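Local coordinates for protein aminoglycoside N(6')acetyltransferase (Legionella pneumophila subsp. pneumophila, PDB 3F5B) that probably transfers an acetyl group from acetyl-CoA, perhaps to the 6'-amino group of aminoglycosides, as a member of the GNAT superfamily, at residues Arg14-Gln24 against Thr65-Phe76. Numbering follows the deposited sequence.
Sequences RFCFKQMNKSQ and THWIAYDNEIPF. With PO4 (phosphate ion), chain B; ACT (acetate ion), chain C.
Phe76 lays its CZ on one face of the Phe15 ring, near the rim, while Arg14 CB sits over the centre of the other face and Tyr70 O and Asp71 CB stand at the edge; the Phe15 and Phe76 planes meet obliquely at 49°. Pro75 CB covers one face of the Tyr70 ring, with Gln24 NE2 at its edge. At the far end, Gln19 CG lies over the six-membered ring of Trp67 in a CH-pi contact, 3.8 Å from the ring centroid, and Thr65 CG2 shares that face. Between these ends, strand 15-19 runs antiparallel to strand 65-71 as the outermost strand on one side of the mixed sheet, in keeping with the GNAT fold. Paired bonds link Cys16 with Tyr70 and Lys18 with Ile68, and Met20 N reaches His66 O beyond them. Phe15, Phe17 and Ala69 turn to the face covered by helix 109-123, where Phe119 meets the Phe17 ring edge-to-face. From Asp71 to Ile74 a type II' turn leads into strand 74-84; water 1 bridges Arg14 O to Asn72 N beside it.

Arg14 grips the Asp71 carboxylate side-on. NE donates to OD1 at 2.9 Å, almost straight at 172°, and NH2 donates to OD2 at 3.1 Å; both oxygens are met from above the carboxylate plane. With CG anti to the backbone N and the chain extended to NE, NH1 donates to phosphate O3 and NH2 to acetate O, both near the guanidinium plane; the ions probably came from the crystallisation solution. Asp71 OD2 also hydrogen-bonds Tyr106 OH.

On the side of Ile68 and Tyr70, the amide of Gln24 is held at both ends: OE1 accepts from Asn21 N, and NE2 donates to Tyr70 OH at 2.6 Å, bent to 138°.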
ATOM      1  N   ARG A  14     -15.873  -5.853  -2.156  1.00 29.86           N
ATOM      2  CA  ARG A  14     -15.809  -6.922  -1.171  1.00 27.15           C
ATOM      3  C   ARG A  14     -15.191  -6.463   0.172  1.00 26.03           C
ATOM      4  O   ARG A  14     -15.610  -6.899   1.235  1.00 26.35           O
ATOM      5  CB  ARG A  14     -14.978  -8.088  -1.740  1.00 28.29           C
ATOM      6  CG  ARG A  14     -14.937  -9.319  -0.818  1.00 29.16           C
ATOM      7  CD  ARG A  14     -13.837 -10.300  -1.281  1.00 29.69           C
ATOM      8  NE  ARG A  14     -13.634 -11.377  -0.313  1.00 29.64           N
ATOM      9  CZ  ARG A  14     -13.176 -12.590  -0.640  1.00 30.07           C
ATOM     10  NH1 ARG A  14     -12.906 -12.872  -1.917  1.00 27.39           N
ATOM     11  NH2 ARG A  14     -13.042 -13.525   0.301  1.00 28.78           N
ATOM     12  N   PHE A  15     -14.177  -5.616   0.103  1.00 24.71           N
ATOM     13  CA  PHE A  15     -13.370  -5.261   1.254  1.00 26.00           C
ATOM     14  C   PHE A  15     -13.699  -3.896   1.868  1.00 27.09           C
ATOM     15  O   PHE A  15     -14.261  -3.011   1.199  1.00 25.72           O
ATOM     16  CB  PHE A  15     -11.885  -5.262   0.872  1.00 26.83           C
ATOM     17  CG  PHE A  15     -11.428  -6.542   0.229  1.00 26.78           C
ATOM     18  CD1 PHE A  15     -11.576  -7.757   0.898  1.00 25.95           C
ATOM     19  CD2 PHE A  15     -10.833  -6.525  -1.025  1.00 26.75           C
ATOM     20  CE1 PHE A  15     -11.116  -8.937   0.312  1.00 25.01           C
ATOM     21  CE2 PHE A  15     -10.401  -7.704  -1.631  1.00 26.78           C
ATOM     22  CZ  PHE A  15     -10.549  -8.902  -0.965  1.00 26.41           C
ATOM     23  N   CYS A  16     -13.317  -3.759   3.138  1.00 26.62           N
ATOM     24  CA  CYS A  16     -13.545  -2.564   3.937  1.00 29.65           C
ATOM     25  C   CYS A  16     -12.184  -2.091   4.416  1.00 27.98           C
ATOM     26  O   CYS A  16     -11.321  -2.918   4.729  1.00 28.62           O
ATOM     27  CB  CYS A  16     -14.405  -2.933   5.146  1.00 33.01           C
ATOM     28  SG  CYS A  16     -14.778  -1.539   6.213  1.00 42.38           S
ATOM     29  N   PHE A  17     -11.974  -0.783   4.460  1.00 25.77           N
ATOM     30  CA  PHE A  17     -10.675  -0.229   4.880  1.00 25.52           C
ATOM     31  C   PHE A  17     -10.905   0.850   5.945  1.00 25.71           C
ATOM     32  O   PHE A  17     -11.840   1.666   5.830  1.00 26.02           O
ATOM     33  CB  PHE A  17      -9.910   0.373   3.671  1.00 24.40           C
ATOM     34  CG  PHE A  17      -9.768  -0.581   2.510  1.00 24.82           C
ATOM     35  CD1 PHE A  17      -8.685  -1.439   2.439  1.00 23.02           C
ATOM     36  CD2 PHE A  17     -10.742  -0.614   1.483  1.00 25.12           C
ATOM     37  CE1 PHE A  17      -8.544  -2.354   1.325  1.00 24.49           C
ATOM     38  CE2 PHE A  17     -10.639  -1.528   0.391  1.00 24.18           C
ATOM     39  CZ  PHE A  17      -9.552  -2.413   0.320  1.00 24.16           C
ATOM     40  N   LYS A  18     -10.065   0.849   6.970  1.00 24.33           N
ATOM     41  CA  LYS A  18     -10.142   1.871   8.012  1.00 24.49           C
ATOM     42  C   LYS A  18      -8.774   2.237   8.503  1.00 24.22           C
ATOM     43  O   LYS A  18      -7.874   1.426   8.488  1.00 24.48           O
ATOM     44  CB  LYS A  18     -11.027   1.479   9.225  1.00 27.94           C
ATOM     45  CG  LYS A  18     -11.516   0.045   9.355  1.00 30.97           C
ATOM     46  CD  LYS A  18     -12.872  -0.170   8.619  1.00 32.55           C
ATOM     47  CE  LYS A  18     -14.187  -0.005   9.507  1.00 33.46           C
ATOM     48  NZ  LYS A  18     -14.979   1.313   9.313  1.00 29.16           N
ATOM     49  N   GLN A  19      -8.646   3.465   8.990  1.00 24.15           N
ATOM     50  CA  GLN A  19      -7.452   3.859   9.677  1.00 24.60           C
ATOM     51  C   GLN A  19      -7.332   3.008  10.925  1.00 26.72           C
ATOM     52  O   GLN A  19      -8.322   2.649  11.562  1.00 26.64           O
ATOM     53  CB  GLN A  19      -7.456   5.350   9.986  1.00 24.27           C
ATOM     54  CG  GLN A  19      -7.261   6.146   8.702  1.00 25.26           C
ATOM     55  CD  GLN A  19      -7.489   7.636   8.830  1.00 26.77           C
ATOM     56  OE1 GLN A  19      -7.567   8.182   9.927  1.00 26.65           O
ATOM     57  NE2 GLN A  19      -7.628   8.314   7.665  1.00 29.00           N
HETATM   58  N   MSE A  20      -6.106   2.657  11.267  1.00 28.32           N
HETATM   59  CA  MSE A  20      -5.804   1.865  12.451  0.50 28.64           C
HETATM   60  C   MSE A  20      -6.235   2.556  13.732  1.00 29.98           C
HETATM   61  O   MSE A  20      -6.140   3.786  13.830  1.00 26.14           O
HETATM   62  CB  MSE A  20      -4.294   1.653  12.510  0.50 30.03           C
HETATM   63  CG  MSE A  20      -3.766   0.748  11.428  0.50 31.46           C
HETATM   64 SE   MSE A  20      -4.042  -1.082  11.981  0.50 32.68          SE
HETATM   65  CE  MSE A  20      -2.881  -1.105  13.567  0.50 31.68           C
ATOM     66  N   ASN A  21      -6.660   1.764  14.711  1.00 30.06           N
ATOM     67  CA  ASN A  21      -6.824   2.245  16.080  0.50 30.21           C
ATOM     68  C   ASN A  21      -6.032   1.354  17.026  1.00 30.20           C
ATOM     69  O   ASN A  21      -5.539   0.283  16.625  1.00 28.69           O
ATOM     70  CB  ASN A  21      -8.303   2.396  16.489  0.50 31.22           C
ATOM     71  CG  ASN A  21      -9.052   1.078  16.538  0.50 31.71           C
ATOM     72  OD1 ASN A  21      -8.621   0.134  17.185  0.50 32.08           O
ATOM     73  ND2 ASN A  21     -10.195   1.022  15.868  0.50 31.71           N
ATOM     74  N   LYS A  22      -5.858   1.799  18.265  1.00 31.01           N
ATOM     75  CA  LYS A  22      -5.012   1.094  19.231  1.00 32.80           C
ATOM     76  C   LYS A  22      -5.377  -0.357  19.437  1.00 32.69           C
ATOM     77  O   LYS A  22      -4.528  -1.151  19.802  1.00 32.85           O
ATOM     78  CB  LYS A  22      -5.026   1.780  20.604  1.00 34.87           C
ATOM     79  CG  LYS A  22      -4.158   3.009  20.717  1.00 37.87           C
ATOM     80  CD  LYS A  22      -4.463   3.731  22.038  1.00 39.65           C
ATOM     81  CE  LYS A  22      -3.315   4.623  22.474  1.00 41.21           C
ATOM     82  NZ  LYS A  22      -2.049   3.828  22.624  1.00 43.11           N
ATOM     83  N   SER A  23      -6.639  -0.706  19.235  1.00 32.78           N
ATOM     84  CA  SER A  23      -7.064  -2.060  19.533  1.00 33.75           C
ATOM     85  C   SER A  23      -6.507  -3.068  18.531  1.00 33.65           C
ATOM     86  O   SER A  23      -6.550  -4.269  18.779  1.00 32.44           O
ATOM     87  CB  SER A  23      -8.583  -2.153  19.612  1.00 33.86           C
ATOM     88  OG  SER A  23      -9.119  -1.920  18.337  1.00 37.23           O
ATOM     89  N   GLN A  24      -5.974  -2.580  17.411  1.00 33.89           N
ATOM     90  CA  GLN A  24      -5.440  -3.445  16.364  1.00 32.98           C
ATOM     91  C   GLN A  24      -3.924  -3.415  16.350  1.00 31.09           C
ATOM     92  O   GLN A  24      -3.305  -4.043  15.502  1.00 30.89           O
ATOM     93  CB  GLN A  24      -5.983  -3.014  15.006  1.00 35.03           C
ATOM     94  CG  GLN A  24      -7.468  -3.280  14.826  1.00 38.02           C
ATOM     95  CD  GLN A  24      -8.205  -2.141  14.151  1.00 41.12           C
ATOM     96  OE1 GLN A  24      -7.759  -0.980  14.151  1.00 41.99           O
ATOM     97  NE2 GLN A  24      -9.352  -2.470  13.548  1.00 43.04           N
ATOM     98  N   THR A  65      -0.152   7.661   7.008  1.00 25.51           N
ATOM     99  CA  THR A  65      -1.434   7.142   7.517  1.00 26.01           C
ATOM    100  C   THR A  65      -1.363   5.618   7.487  1.00 26.52           C
ATOM    101  O   THR A  65      -0.759   5.027   6.572  1.00 26.43           O
ATOM    102  CB  THR A  65      -2.608   7.620   6.638  1.00 26.89           C
ATOM    103  OG1 THR A  65      -2.606   9.045   6.623  1.00 28.64           O
ATOM    104  CG2 THR A  65      -3.927   7.190   7.184  1.00 27.49           C
ATOM    105  N   HIS A  66      -1.890   4.998   8.530  1.00 25.57           N
ATOM    106  CA  HIS A  66      -1.783   3.543   8.699  1.00 25.63           C
ATOM    107  C   HIS A  66      -3.196   2.960   8.653  1.00 25.74           C
ATOM    108  O   HIS A  66      -4.092   3.459   9.353  1.00 26.45           O
ATOM    109  CB  HIS A  66      -1.076   3.227  10.010  1.00 25.12           C
ATOM    110  CG  HIS A  66       0.360   3.673  10.020  1.00 25.37           C
ATOM    111  ND1 HIS A  66       1.411   2.795   9.862  1.00 25.01           N
ATOM    112  CD2 HIS A  66       0.908   4.911  10.082  1.00 25.28           C
ATOM    113  CE1 HIS A  66       2.550   3.474   9.872  1.00 25.67           C
ATOM    114  NE2 HIS A  66       2.271   4.759  10.001  1.00 24.86           N
ATOM    115  N   TRP A  67      -3.370   1.944   7.813  1.00 25.87           N
ATOM    116  CA  TRP A  67      -4.671   1.373   7.495  1.00 25.19           C
ATOM    117  C   TRP A  67      -4.685  -0.135   7.704  1.00 26.35           C
ATOM    118  O   TRP A  67      -3.626  -0.817   7.694  1.00 25.33           O
ATOM    119  CB  TRP A  67      -5.042   1.597   6.009  1.00 24.82           C
ATOM    120  CG  TRP A  67      -4.985   2.989   5.508  1.00 25.82           C
ATOM    121  CD1 TRP A  67      -3.876   3.666   5.064  1.00 26.51           C
ATOM    122  CD2 TRP A  67      -6.085   3.877   5.359  1.00 25.84           C
ATOM    123  NE1 TRP A  67      -4.236   4.936   4.616  1.00 26.20           N
ATOM    124  CE2 TRP A  67      -5.585   5.085   4.797  1.00 26.99           C
ATOM    125  CE3 TRP A  67      -7.463   3.774   5.634  1.00 25.86           C
ATOM    126  CZ2 TRP A  67      -6.411   6.187   4.528  1.00 27.01           C
ATOM    127  CZ3 TRP A  67      -8.282   4.863   5.336  1.00 25.89           C
ATOM    128  CH2 TRP A  67      -7.757   6.051   4.787  1.00 26.31           C
ATOM    129  N   ILE A  68      -5.909  -0.652   7.850  1.00 25.88           N
ATOM    130  CA  ILE A  68      -6.162  -2.093   7.944  1.00 25.73           C
ATOM    131  C   ILE A  68      -7.297  -2.425   6.951  1.00 26.59           C
ATOM    132  O   ILE A  68      -8.267  -1.666   6.837  1.00 26.84           O
ATOM    133  CB  ILE A  68      -6.441  -2.536   9.436  1.00 25.32           C
ATOM    134  CG1 ILE A  68      -6.627  -4.066   9.591  1.00 27.42           C
ATOM    135  CG2 ILE A  68      -7.617  -1.782  10.087  1.00 26.19           C
ATOM    136  CD1 ILE A  68      -6.391  -4.503  11.077  1.00 27.35           C
ATOM    137  N   ALA A  69      -7.159  -3.538   6.234  1.00 24.71           N
ATOM    138  CA  ALA A  69      -8.192  -4.012   5.286  1.00 23.44           C
ATOM    139  C   ALA A  69      -8.931  -5.165   5.915  1.00 24.22           C
ATOM    140  O   ALA A  69      -8.291  -6.055   6.511  1.00 23.68           O
ATOM    141  CB  ALA A  69      -7.533  -4.479   3.995  1.00 24.87           C
ATOM    142  N   TYR A  70     -10.259  -5.182   5.742  1.00 23.90           N
ATOM    143  CA  TYR A  70     -11.129  -6.212   6.292  1.00 24.95           C
ATOM    144  C   TYR A  70     -11.868  -6.946   5.173  1.00 25.82           C
ATOM    145  O   TYR A  70     -12.245  -6.331   4.181  1.00 24.35           O
ATOM    146  CB  TYR A  70     -12.190  -5.584   7.210  1.00 27.10           C
ATOM    147  CG  TYR A  70     -11.670  -5.317   8.594  1.00 29.99           C
ATOM    148  CD1 TYR A  70     -10.874  -4.194   8.861  1.00 31.74           C
ATOM    149  CD2 TYR A  70     -11.936  -6.203   9.626  1.00 31.43           C
ATOM    150  CE1 TYR A  70     -10.372  -3.956  10.151  1.00 33.10           C
ATOM    151  CE2 TYR A  70     -11.445  -5.984  10.907  1.00 33.39           C
ATOM    152  CZ  TYR A  70     -10.666  -4.859  11.156  1.00 34.71           C
ATOM    153  OH  TYR A  70     -10.198  -4.671  12.437  1.00 38.51           O
ATOM    154  N   ASP A  71     -12.068  -8.252   5.363  1.00 26.78           N
ATOM    155  CA  ASP A  71     -12.970  -9.033   4.529  1.00 25.86           C
ATOM    156  C   ASP A  71     -14.096  -9.419   5.501  1.00 27.40           C
ATOM    157  O   ASP A  71     -13.929 -10.325   6.315  1.00 25.70           O
ATOM    158  CB  ASP A  71     -12.231 -10.258   4.000  1.00 24.87           C
ATOM    159  CG  ASP A  71     -13.113 -11.161   3.159  1.00 25.51           C
ATOM    160  OD1 ASP A  71     -14.072 -10.658   2.514  1.00 26.07           O
ATOM    161  OD2 ASP A  71     -12.827 -12.370   3.144  1.00 23.69           O
ATOM    162  N   ASN A  72     -15.204  -8.676   5.449  1.00 28.61           N
ATOM    163  CA  ASN A  72     -16.243  -8.730   6.490  1.00 31.13           C
ATOM    164  C   ASN A  72     -15.616  -8.503   7.865  1.00 31.71           C
ATOM    165  O   ASN A  72     -14.944  -7.481   8.084  1.00 32.85           O
ATOM    166  CB  ASN A  72     -17.010 -10.055   6.417  1.00 33.81           C
ATOM    167  CG  ASN A  72     -17.846 -10.163   5.165  1.00 37.18           C
ATOM    168  OD1 ASN A  72     -18.287  -9.140   4.608  1.00 38.75           O
ATOM    169  ND2 ASN A  72     -18.084 -11.404   4.704  1.00 37.61           N
ATOM    170  N   GLU A  73     -15.754  -9.474   8.762  1.00 31.50           N
ATOM    171  CA  GLU A  73     -15.145  -9.378  10.083  1.00 32.45           C
ATOM    172  C   GLU A  73     -13.644  -9.712  10.134  1.00 30.61           C
ATOM    173  O   GLU A  73     -13.042  -9.575  11.171  1.00 29.10           O
ATOM    174  CB  GLU A  73     -15.912 -10.228  11.128  1.00 33.98           C
ATOM    175  CG  GLU A  73     -16.994 -11.197  10.564  1.00 37.84           C
ATOM    176  CD  GLU A  73     -16.440 -12.414   9.793  1.00 39.69           C
ATOM    177  OE1 GLU A  73     -16.405 -12.336   8.544  1.00 39.52           O
ATOM    178  OE2 GLU A  73     -16.074 -13.453  10.427  1.00 40.30           O
ATOM    179  N   ILE A  74     -13.054 -10.134   9.023  1.00 28.93           N
ATOM    180  CA  ILE A  74     -11.697 -10.655   9.042  1.00 27.81           C
ATOM    181  C   ILE A  74     -10.643  -9.615   8.583  1.00 27.02           C
ATOM    182  O   ILE A  74     -10.574  -9.295   7.409  1.00 27.44           O
ATOM    183  CB  ILE A  74     -11.624 -11.965   8.174  1.00 28.16           C
ATOM    184  CG1 ILE A  74     -12.579 -13.052   8.727  1.00 29.48           C
ATOM    185  CG2 ILE A  74     -10.199 -12.478   7.975  1.00 26.28           C
ATOM    186  CD1 ILE A  74     -12.294 -13.497  10.157  1.00 31.33           C
ATOM    187  N   PRO A  75      -9.807  -9.107   9.513  1.00 26.73           N
ATOM    188  CA  PRO A  75      -8.686  -8.252   9.084  1.00 27.08           C
ATOM    189  C   PRO A  75      -7.591  -9.095   8.421  1.00 26.47           C
ATOM    190  O   PRO A  75      -7.329 -10.213   8.860  1.00 28.76           O
ATOM    191  CB  PRO A  75      -8.205  -7.625  10.405  1.00 26.99           C
ATOM    192  CG  PRO A  75      -8.487  -8.765  11.467  1.00 26.68           C
ATOM    193  CD  PRO A  75      -9.776  -9.424  10.961  1.00 26.96           C
ATOM    194  N   PHE A  76      -6.972  -8.598   7.357  1.00 26.69           N
ATOM    195  CA  PHE A  76      -6.059  -9.449   6.589  1.00 25.21           C
ATOM    196  C   PHE A  76      -4.880  -8.708   5.961  1.00 26.09           C
ATOM    197  O   PHE A  76      -3.950  -9.360   5.485  1.00 25.34           O
ATOM    198  CB  PHE A  76      -6.820 -10.264   5.511  1.00 25.51           C
ATOM    199  CG  PHE A  76      -7.275  -9.435   4.319  1.00 25.90           C
ATOM    200  CD1 PHE A  76      -6.460  -9.281   3.215  1.00 26.18           C
ATOM    201  CD2 PHE A  76      -8.516  -8.804   4.322  1.00 26.21           C
ATOM    202  CE1 PHE A  76      -6.854  -8.496   2.099  1.00 26.85           C
ATOM    203  CE2 PHE A  76      -8.938  -8.020   3.225  1.00 25.56           C
ATOM    204  CZ  PHE A  76      -8.099  -7.850   2.121  1.00 26.71           C
TER
HETATM  205  P   PO4 B 180     -12.976 -16.703  -2.223  1.00 39.37           P
HETATM  206  O1  PO4 B 180     -12.828 -17.560  -0.958  1.00 35.92           O
HETATM  207  O2  PO4 B 180     -14.346 -16.061  -2.165  1.00 38.52           O
HETATM  208  O3  PO4 B 180     -11.907 -15.625  -2.176  1.00 39.31           O
HETATM  209  O4  PO4 B 180     -12.835 -17.468  -3.513  1.00 37.61           O
HETATM  210  C   ACT C 181     -10.674 -16.357   1.167  1.00 42.49           C
HETATM  211  O   ACT C 181     -11.911 -16.092   1.218  1.00 39.59           O
HETATM  212  OXT ACT C 181     -10.270 -17.159   2.059  1.00 43.64           O
HETATM  213  CH3 ACT C 181      -9.757 -15.820   0.082  1.00 39.81           C
HETATM  214  O   HOH W   1     -15.781  -6.355   3.885  1.00 26.82           O
HETATM  215  O   HOH W   2     -17.560  -8.549   1.748  1.00 30.91           O